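Local coordinates for protein periplasmic beta-glucosidase (Pseudomonas aeruginosa, PDB 6R5T) that probably hydrolyses terminal, non-reducing beta-D-glucosyl residues of sugars in the periplasm, releasing beta-D-glucose, at residues K249-S254 with G282-M287; A278-V283 with Q307-R312; P512-L517 with A532-E537. The protein carries 1 engineered substitution. All coordinates share one frame; numbering follows the deposited sequence.

Contact 1: K249-S254 with G282-M287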
loop_
_atom_site.group_PDB
_atom_site.type_symbol
_atom_site.label_atom_id
_atom_site.label_comp_id
_atom_site.label_asym_id
_atom_site.label_seq_id
_atom_site.Cartn_x
_atom_site.Cartn_y
_atom_site.Cartn_z
ATOM N N LYS A 249 -19.964 -12.712 -24.192
ATOM C CA LYS A 249 -21.359 -13.117 -24.529
ATOM C C LYS A 249 -21.965 -14.038 -23.475
ATOM O O LYS A 249 -23.051 -14.583 -23.713
ATOM C CB LYS A 249 -21.378 -13.856 -25.864
ATOM C CG LYS A 249 -20.750 -13.086 -27.002
ATOM C CD LYS A 249 -21.497 -11.832 -27.303
ATOM C CE LYS A 249 -22.136 -11.864 -28.683
ATOM N NZ LYS A 249 -23.210 -10.847 -28.809
ATOM N N GLY A 250 -21.292 -14.269 -22.345
ATOM C CA GLY A 250 -21.669 -15.276 -21.366
ATOM C C GLY A 250 -22.407 -14.679 -20.185
ATOM O O GLY A 250 -23.100 -13.626 -20.305
ATOM N N LEU A 251 -22.313 -15.374 -19.068
ATOM C CA LEU A 251 -23.114 -15.163 -17.866
ATOM C C LEU A 251 -22.291 -14.405 -16.806
ATOM O O LEU A 251 -21.153 -14.862 -16.472
ATOM C CB LEU A 251 -23.514 -16.536 -17.341
ATOM C CG LEU A 251 -24.337 -16.546 -16.070
ATOM C CD1 LEU A 251 -25.665 -15.856 -16.302
ATOM C CD2 LEU A 251 -24.537 -17.975 -15.579
ATOM N N THR A 252 -22.827 -13.330 -16.261
ATOM C CA THR A 252 -22.209 -12.704 -15.067
ATOM C C THR A 252 -22.892 -13.197 -13.799
ATOM O O THR A 252 -24.155 -13.216 -13.703
ATOM C CB THR A 252 -22.209 -11.192 -15.192
ATOM O OG1 THR A 252 -23.558 -10.765 -15.413
ATOM C CG2 THR A 252 -21.347 -10.705 -16.340
ATOM N N ILE A 253 -22.122 -13.538 -12.789
ATOM C CA ILE A 253 -22.639 -14.083 -11.532
ATOM C C ILE A 253 -22.151 -13.174 -10.416
ATOM O O ILE A 253 -20.942 -12.940 -10.340
ATOM C CB ILE A 253 -22.167 -15.523 -11.312
ATOM C CG1 ILE A 253 -22.486 -16.389 -12.523
ATOM C CG2 ILE A 253 -22.709 -16.062 -10.006
ATOM C CD1 ILE A 253 -22.013 -17.816 -12.416
ATOM N N SER A 254 -23.059 -12.744 -9.551
ATOM C CA SER A 254 -22.678 -11.985 -8.348
ATOM C C SER A 254 -21.914 -12.903 -7.406
ATOM O O SER A 254 -22.010 -14.144 -7.408
ATOM C CB SER A 254 -23.866 -11.396 -7.661
ATOM O OG SER A 254 -24.392 -12.344 -6.753
ATOM N N GLY A 282 -25.157 -4.842 -14.861
ATOM C CA GLY A 282 -24.866 -6.003 -15.706
ATOM C C GLY A 282 -24.656 -7.288 -14.935
ATOM O O GLY A 282 -24.096 -8.221 -15.541
ATOM N N VAL A 283 -25.140 -7.394 -13.697
ATOM C CA VAL A 283 -25.071 -8.670 -12.941
ATOM C C VAL A 283 -26.289 -9.524 -13.322
ATOM O O VAL A 283 -27.418 -9.030 -13.134
ATOM C CB VAL A 283 -25.027 -8.417 -11.440
ATOM C CG1 VAL A 283 -25.099 -9.719 -10.692
ATOM C CG2 VAL A 283 -23.787 -7.633 -11.049
ATOM N N ASP A 284 -26.061 -10.693 -13.890
ATOM C CA ASP A 284 -27.178 -11.547 -14.390
ATOM C C ASP A 284 -27.746 -12.409 -13.278
ATOM O O ASP A 284 -28.991 -12.515 -13.141
ATOM C CB ASP A 284 -26.726 -12.447 -15.532
ATOM C CG ASP A 284 -26.287 -11.727 -16.780
ATOM O OD1 ASP A 284 -26.719 -10.528 -17.032
ATOM O OD2 ASP A 284 -25.525 -12.341 -17.521
ATOM N N MET A 285 -26.888 -13.044 -12.505
ATOM C CA MET A 285 -27.343 -14.091 -11.583
ATOM C C MET A 285 -26.959 -13.658 -10.171
ATOM O O MET A 285 -25.821 -13.123 -9.911
ATOM C CB MET A 285 -26.766 -15.437 -12.029
ATOM C CG MET A 285 -26.905 -16.525 -11.062
ATOM S SD MET A 285 -26.587 -18.093 -11.994
ATOM C CE MET A 285 -28.283 -18.660 -12.233
ATOM N N ASN A 286 -27.912 -13.805 -9.275
ATOM C CA ASN A 286 -27.869 -13.327 -7.875
ATOM C C ASN A 286 -27.576 -14.491 -6.941
ATOM O O ASN A 286 -28.431 -15.392 -6.781
ATOM C CB ASN A 286 -29.214 -12.658 -7.617
ATOM C CG ASN A 286 -29.515 -12.199 -6.212
ATOM O OD1 ASN A 286 -30.705 -12.261 -5.826
ATOM N ND2 ASN A 286 -28.508 -11.697 -5.500
ATOM N N MET A 287 -26.397 -14.465 -6.330
ATOM C CA MET A 287 -25.947 -15.551 -5.420
ATOM C C MET A 287 -26.465 -15.311 -4.010
ATOM O O MET A 287 -26.097 -14.306 -3.341
ATOM C CB MET A 287 -24.423 -15.706 -5.474
ATOM C CG MET A 287 -23.875 -16.870 -4.725
ATOM S SD MET A 287 -22.056 -16.921 -5.057
ATOM C CE MET A 287 -21.731 -18.674 -5.134
#
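The hydroxyl of T252 works in both directions at once: OG1 donates to G282 O at 2.6 Å, in the plane of that carbonyl and on a lone pair, and accepts from D284 N at 2.9 Å. Its first torsion (56°) sets OG1 between the backbone N and the carbonyl carbon, facing the loop G282-D284, so threonine suits the place by pairing a short polar reach with a beta-branched shape. D284 answers with its own side chain, OD2 taking T252 N at 3.1 Å from above the carboxylate plane, while OD1 makes a salt bridge with R312. L251 CD1 lies 3.7 Å from D284 CB, giving the aspartate an apolar flank. Further on, T252 O receives M285 N at 3.0 Å, and S254 N returns an almost straight bond to M285 O at 2.8 Å. Where the backbones stop bridging, serine substitutes its side chain: S254 OG accepts M287 N at 2.9 Å. This bond holds the backbone of M287, whose side chain lies beside the bound disaccharide. Strand 251-253 is the seventh and strand 286-287 the eighth of a parallel sheet, and their bridge at I253 and M285 closes the TIM barrel of the family 3 N-terminal domain.

Contact 2: A278-V283 with Q307-R312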
loop_
_atom_site.group_PDB
_atom_site.type_symbol
_atom_site.label_atom_id
_atom_site.label_comp_id
_atom_site.label_asym_id
_atom_site.label_seq_id
_atom_site.Cartn_x
_atom_site.Cartn_y
_atom_site.Cartn_z
ATOM N N ALA A 278 -27.539 -3.450 -9.216
ATOM C CA ALA A 278 -26.835 -4.667 -9.681
ATOM C C ALA A 278 -27.343 -5.099 -11.062
ATOM O O ALA A 278 -26.556 -5.348 -11.954
ATOM C CB ALA A 278 -27.002 -5.754 -8.671
ATOM N N ILE A 279 -28.654 -5.179 -11.267
ATOM C CA ILE A 279 -29.145 -5.725 -12.557
ATOM C C ILE A 279 -28.829 -4.728 -13.673
ATOM O O ILE A 279 -28.423 -5.163 -14.757
ATOM C CB ILE A 279 -30.634 -6.151 -12.504
ATOM C CG1 ILE A 279 -30.858 -7.107 -13.695
ATOM C CG2 ILE A 279 -31.549 -4.944 -12.441
ATOM C CD1 ILE A 279 -32.078 -7.960 -13.670
ATOM N N GLN A 280 -28.935 -3.428 -13.415
ATOM C CA GLN A 280 -28.678 -2.426 -14.478
ATOM C C GLN A 280 -27.174 -2.309 -14.748
ATOM O O GLN A 280 -26.788 -2.000 -15.908
ATOM C CB GLN A 280 -29.359 -1.109 -14.140
ATOM C CG GLN A 280 -30.879 -1.275 -14.138
ATOM C CD GLN A 280 -31.599 0.003 -14.495
ATOM O OE1 GLN A 280 -32.413 0.013 -15.450
ATOM N NE2 GLN A 280 -31.326 1.048 -13.725
ATOM N N ALA A 281 -26.331 -2.612 -13.772
ATOM C CA ALA A 281 -24.882 -2.606 -13.996
ATOM C C ALA A 281 -24.440 -3.735 -14.905
ATOM O O ALA A 281 -23.492 -3.547 -15.677
ATOM C CB ALA A 281 -24.154 -2.629 -12.678
ATOM N N GLY A 282 -25.157 -4.842 -14.861
ATOM C CA GLY A 282 -24.866 -6.003 -15.706
ATOM C C GLY A 282 -24.656 -7.288 -14.935
ATOM O O GLY A 282 -24.096 -8.221 -15.541
ATOM N N VAL A 283 -25.140 -7.394 -13.697
ATOM C CA VAL A 283 -25.071 -8.670 -12.941
ATOM C C VAL A 283 -26.289 -9.524 -13.322
ATOM O O VAL A 283 -27.418 -9.030 -13.134
ATOM C CB VAL A 283 -25.027 -8.417 -11.440
ATOM C CG1 VAL A 283 -25.099 -9.719 -10.692
ATOM C CG2 VAL A 283 -23.787 -7.633 -11.049
ATOM N N GLN A 307 -37.818 -4.067 -18.930
ATOM C CA GLN A 307 -37.991 -5.495 -19.269
ATOM C C GLN A 307 -36.692 -6.052 -19.881
ATOM O O GLN A 307 -36.325 -7.216 -19.580
ATOM C CB GLN A 307 -39.185 -5.676 -20.206
ATOM C CG GLN A 307 -39.423 -7.109 -20.640
ATOM C CD GLN A 307 -39.905 -7.950 -19.480
ATOM O OE1 GLN A 307 -40.830 -7.541 -18.768
ATOM N NE2 GLN A 307 -39.279 -9.103 -19.251
ATOM N N ALA A 308 -36.013 -5.284 -20.727
ATOM C CA ALA A 308 -34.737 -5.682 -21.367
ATOM C C ALA A 308 -33.673 -6.070 -20.306
ATOM O O ALA A 308 -32.849 -6.952 -20.612
ATOM C CB ALA A 308 -34.235 -4.575 -22.246
ATOM N N ASP A 309 -33.697 -5.504 -19.110
ATOM C CA ASP A 309 -32.729 -5.859 -18.020
ATOM C C ASP A 309 -32.990 -7.314 -17.582
ATOM O O ASP A 309 -32.049 -8.155 -17.499
ATOM C CB ASP A 309 -32.864 -4.904 -16.834
ATOM C CG ASP A 309 -32.465 -3.473 -17.140
ATOM O OD1 ASP A 309 -31.423 -3.325 -17.816
ATOM O OD2 ASP A 309 -33.200 -2.519 -16.700
ATOM N N ILE A 310 -34.260 -7.682 -17.359
ATOM C CA ILE A 310 -34.636 -9.078 -16.991
ATOM C C ILE A 310 -34.314 -9.994 -18.170
ATOM O O ILE A 310 -33.779 -11.092 -17.973
ATOM C CB ILE A 310 -36.134 -9.148 -16.642
ATOM C CG1 ILE A 310 -36.494 -8.207 -15.494
ATOM C CG2 ILE A 310 -36.570 -10.577 -16.389
ATOM C CD1 ILE A 310 -36.009 -8.690 -14.170
ATOM N N ASP A 311 -34.681 -9.565 -19.374
ATOM C CA ASP A 311 -34.504 -10.438 -20.550
ATOM C C ASP A 311 -33.021 -10.736 -20.783
ATOM O O ASP A 311 -32.709 -11.873 -21.194
ATOM C CB ASP A 311 -35.153 -9.844 -21.792
ATOM C CG ASP A 311 -36.679 -9.899 -21.763
ATOM O OD1 ASP A 311 -37.230 -10.597 -20.893
ATOM O OD2 ASP A 311 -37.292 -9.220 -22.640
ATOM N N ARG A 312 -32.149 -9.745 -20.592
ATOM C CA ARG A 312 -30.692 -9.903 -20.853
ATOM C C ARG A 312 -30.181 -10.970 -19.898
ATOM O O ARG A 312 -29.495 -11.897 -20.347
ATOM C CB ARG A 312 -29.976 -8.580 -20.583
ATOM C CG ARG A 312 -28.467 -8.646 -20.762
ATOM C CD ARG A 312 -27.812 -7.548 -19.924
ATOM N NE ARG A 312 -27.653 -8.054 -18.540
ATOM C CZ ARG A 312 -28.008 -7.399 -17.438
ATOM N NH1 ARG A 312 -28.562 -6.186 -17.531
ATOM N NH2 ARG A 312 -27.794 -7.961 -16.254
#
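A Schellman motif ends helix 271-281, and R312 of helix 307-323 attaches to its last turn through I279. The arginine grips a single atom end-on: NH1 of R312 lies 3.0 Å and NH2 3.2 Å from I279 O, with that oxygen near the guanidinium plane. I279 O is suited to this because it belongs to the last turn of the helix, whose partial negative charge probably favours a cation. Bending of the R312 chain at its third torsion (84°) swings the guanidinium over the end of the helix, where G282 CA sits 3.5 Å above one face, offset toward the rim. Glycine fits here because, at its positive phi, a CB would be jammed against the carbonyl O of A281. Both helices belong to the outer layer of the TIM barrel, and D284, in the loop leading to strand 286-287, is the guanidinium's second partner. Y292 of helix 291-301 also touches I279, whose CD1 lies 3.8 Å from D309 O, an apolar branch against the helix backbone. Q280 is partly exposed, and the aliphatic part of its chain crosses D309, Q280 CG standing 3.7 Å from D309 OD2. OD2 of D309 accepts a hydrogen bond from D306 N.

Contact 3: P512-L517 with A532-E537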
loop_
_atom_site.group_PDB
_atom_site.type_symbol
_atom_site.label_atom_id
_atom_site.label_comp_id
_atom_site.label_asym_id
_atom_site.label_seq_id
_atom_site.Cartn_x
_atom_site.Cartn_y
_atom_site.Cartn_z
ATOM N N PRO A 512 22.329 -31.085 10.997
ATOM C CA PRO A 512 21.933 -30.500 9.715
ATOM C C PRO A 512 20.417 -30.228 9.735
ATOM O O PRO A 512 19.682 -31.086 10.203
ATOM C CB PRO A 512 22.312 -31.554 8.685
ATOM C CG PRO A 512 23.449 -32.307 9.342
ATOM C CD PRO A 512 23.109 -32.325 10.815
ATOM N N LEU A 513 20.009 -29.035 9.304
ATOM C CA LEU A 513 18.599 -28.610 9.452
ATOM C C LEU A 513 18.009 -28.351 8.071
ATOM O O LEU A 513 18.449 -27.361 7.417
ATOM C CB LEU A 513 18.558 -27.376 10.328
ATOM C CG LEU A 513 17.203 -26.729 10.570
ATOM C CD1 LEU A 513 16.204 -27.703 11.197
ATOM C CD2 LEU A 513 17.328 -25.462 11.411
ATOM N N VAL A 514 17.049 -29.167 7.676
ATOM C CA VAL A 514 16.340 -29.043 6.386
ATOM C C VAL A 514 14.960 -28.460 6.709
ATOM O O VAL A 514 14.251 -29.052 7.491
ATOM C CB VAL A 514 16.180 -30.380 5.647
ATOM C CG1 VAL A 514 15.346 -30.221 4.403
ATOM C CG2 VAL A 514 17.510 -31.012 5.301
ATOM N N LEU A 515 14.615 -27.304 6.131
ATOM C CA LEU A 515 13.264 -26.758 6.330
ATOM C C LEU A 515 12.385 -27.135 5.164
ATOM O O LEU A 515 12.740 -26.885 4.002
ATOM C CB LEU A 515 13.321 -25.238 6.414
ATOM C CG LEU A 515 14.098 -24.596 7.516
ATOM C CD1 LEU A 515 13.671 -23.146 7.601
ATOM C CD2 LEU A 515 13.940 -25.322 8.833
ATOM N N VAL A 516 11.264 -27.751 5.486
ATOM C CA VAL A 516 10.177 -28.020 4.534
ATOM C C VAL A 516 9.053 -27.048 4.875
ATOM O O VAL A 516 8.447 -27.142 5.942
ATOM C CB VAL A 516 9.707 -29.490 4.581
ATOM C CG1 VAL A 516 8.490 -29.664 3.706
ATOM C CG2 VAL A 516 10.805 -30.448 4.193
ATOM N N LEU A 517 8.858 -26.046 4.024
ATOM C CA LEU A 517 7.948 -24.932 4.328
ATOM C C LEU A 517 6.589 -25.223 3.689
ATOM O O LEU A 517 6.542 -25.580 2.480
ATOM C CB LEU A 517 8.496 -23.678 3.658
ATOM C CG LEU A 517 9.805 -23.090 4.151
ATOM C CD1 LEU A 517 10.031 -21.769 3.399
ATOM C CD2 LEU A 517 9.804 -22.904 5.651
ATOM N N ALA A 532 19.269 -22.011 8.171
ATOM C CA ALA A 532 18.898 -23.381 7.765
ATOM C C ALA A 532 19.977 -23.922 6.841
ATOM O O ALA A 532 20.607 -23.140 6.115
ATOM C CB ALA A 532 17.570 -23.442 7.073
ATOM N N ASP A 533 20.152 -25.227 6.785
ATOM C CA ASP A 533 21.127 -25.776 5.818
ATOM C C ASP A 533 20.455 -25.979 4.465
ATOM O O ASP A 533 21.130 -25.901 3.474
ATOM C CB ASP A 533 21.736 -27.060 6.349
ATOM C CG ASP A 533 22.507 -26.758 7.632
ATOM O OD1 ASP A 533 23.413 -25.887 7.587
ATOM O OD2 ASP A 533 22.121 -27.268 8.702
ATOM N N ALA A 534 19.147 -26.267 4.418
ATOM C CA ALA A 534 18.446 -26.328 3.131
ATOM C C ALA A 534 17.014 -25.878 3.369
ATOM O O ALA A 534 16.516 -26.019 4.511
ATOM C CB ALA A 534 18.462 -27.688 2.490
ATOM N N ILE A 535 16.385 -25.321 2.349
ATOM C CA ILE A 535 14.983 -24.815 2.465
ATOM C C ILE A 535 14.235 -25.203 1.204
ATOM O O ILE A 535 14.699 -24.863 0.127
ATOM C CB ILE A 535 14.937 -23.287 2.612
ATOM C CG1 ILE A 535 15.719 -22.771 3.805
ATOM C CG2 ILE A 535 13.490 -22.799 2.679
ATOM C CD1 ILE A 535 15.845 -21.288 3.864
ATOM N N LEU A 536 13.137 -25.926 1.371
ATOM C CA LEU A 536 12.286 -26.362 0.252
ATOM C C LEU A 536 10.906 -25.742 0.480
ATOM O O LEU A 536 10.261 -26.009 1.476
ATOM C CB LEU A 536 12.192 -27.881 0.187
ATOM C CG LEU A 536 11.399 -28.459 -0.972
ATOM C CD1 LEU A 536 12.105 -28.120 -2.311
ATOM C CD2 LEU A 536 11.161 -29.964 -0.788
ATOM N N GLU A 537 10.495 -24.896 -0.451
ATOM C CA GLU A 537 9.148 -24.291 -0.459
ATOM C C GLU A 537 8.164 -25.297 -1.058
ATOM O O GLU A 537 8.353 -25.656 -2.243
ATOM C CB GLU A 537 9.221 -22.990 -1.246
ATOM C CG GLU A 537 7.856 -22.392 -1.552
ATOM C CD GLU A 537 7.170 -21.935 -0.303
ATOM O OE1 GLU A 537 7.355 -20.748 0.060
ATOM O OE2 GLU A 537 6.468 -22.758 0.349
#
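L515 packs on A532, just ahead of strand 534-537, in the beta-alpha-beta unit made by strand 513-518, helix 526-531 and strand 534-537. The face carrying L515, I535 and L517 is the closer-packed one: L515 CG lies 3.7 Å from A532 CB, the small alanine letting the branched leucine press in. L517 CD1 likewise meets I535 CG2 at 3.7 Å, the two side chains crossing. L517 CG stands anti to its carbonyl carbon (chi1 -67°), which carries the branch toward I535. The other face, with V514, A534, V516 and L536, is looser across the strands: V514 CG1 and A534 CB are 4.4 Å apart. Branched aliphatic residues suit this buried sheet, whose V514/V516/L536 face packs on L553 of helix 545-553. The backbone holds regular parallel register, with L515 N reaching A534 O at 2.8 Å and L536 N reaching L515 O at 2.8 Å, so I535 is bracketed. Only at the start, by P512, does the pairing approach solvent, and there the D533 carboxylate takes the place of a backbone acceptor, its OD1 being held by R369. L513 O accepts both D533 N and A534 N, while D533 OD2, using its anti lone pair, accepts L513 N at 2.8 Å.

Contacts 1 and 2 are neighbours, their centres about 9 Å apart: they share G282 and V283, and the salt bridge from D284 to R312 joins them directly. Contact 1 is buried in the barrel wall and relies on backbone bonds aided by hydroxyl and carboxylate side chains, whereas contact 2, partly exposed among the outer helices, depends on one charged arginine and a helix end. Contact 3 is buried too, but stands about 46 Å from contact 1, centre to centre, in the C-terminal domain. There an extended parallel pair supplies regular bonds, with mostly branched aliphatic side chains on both faces, where contact 1 has just one bridge.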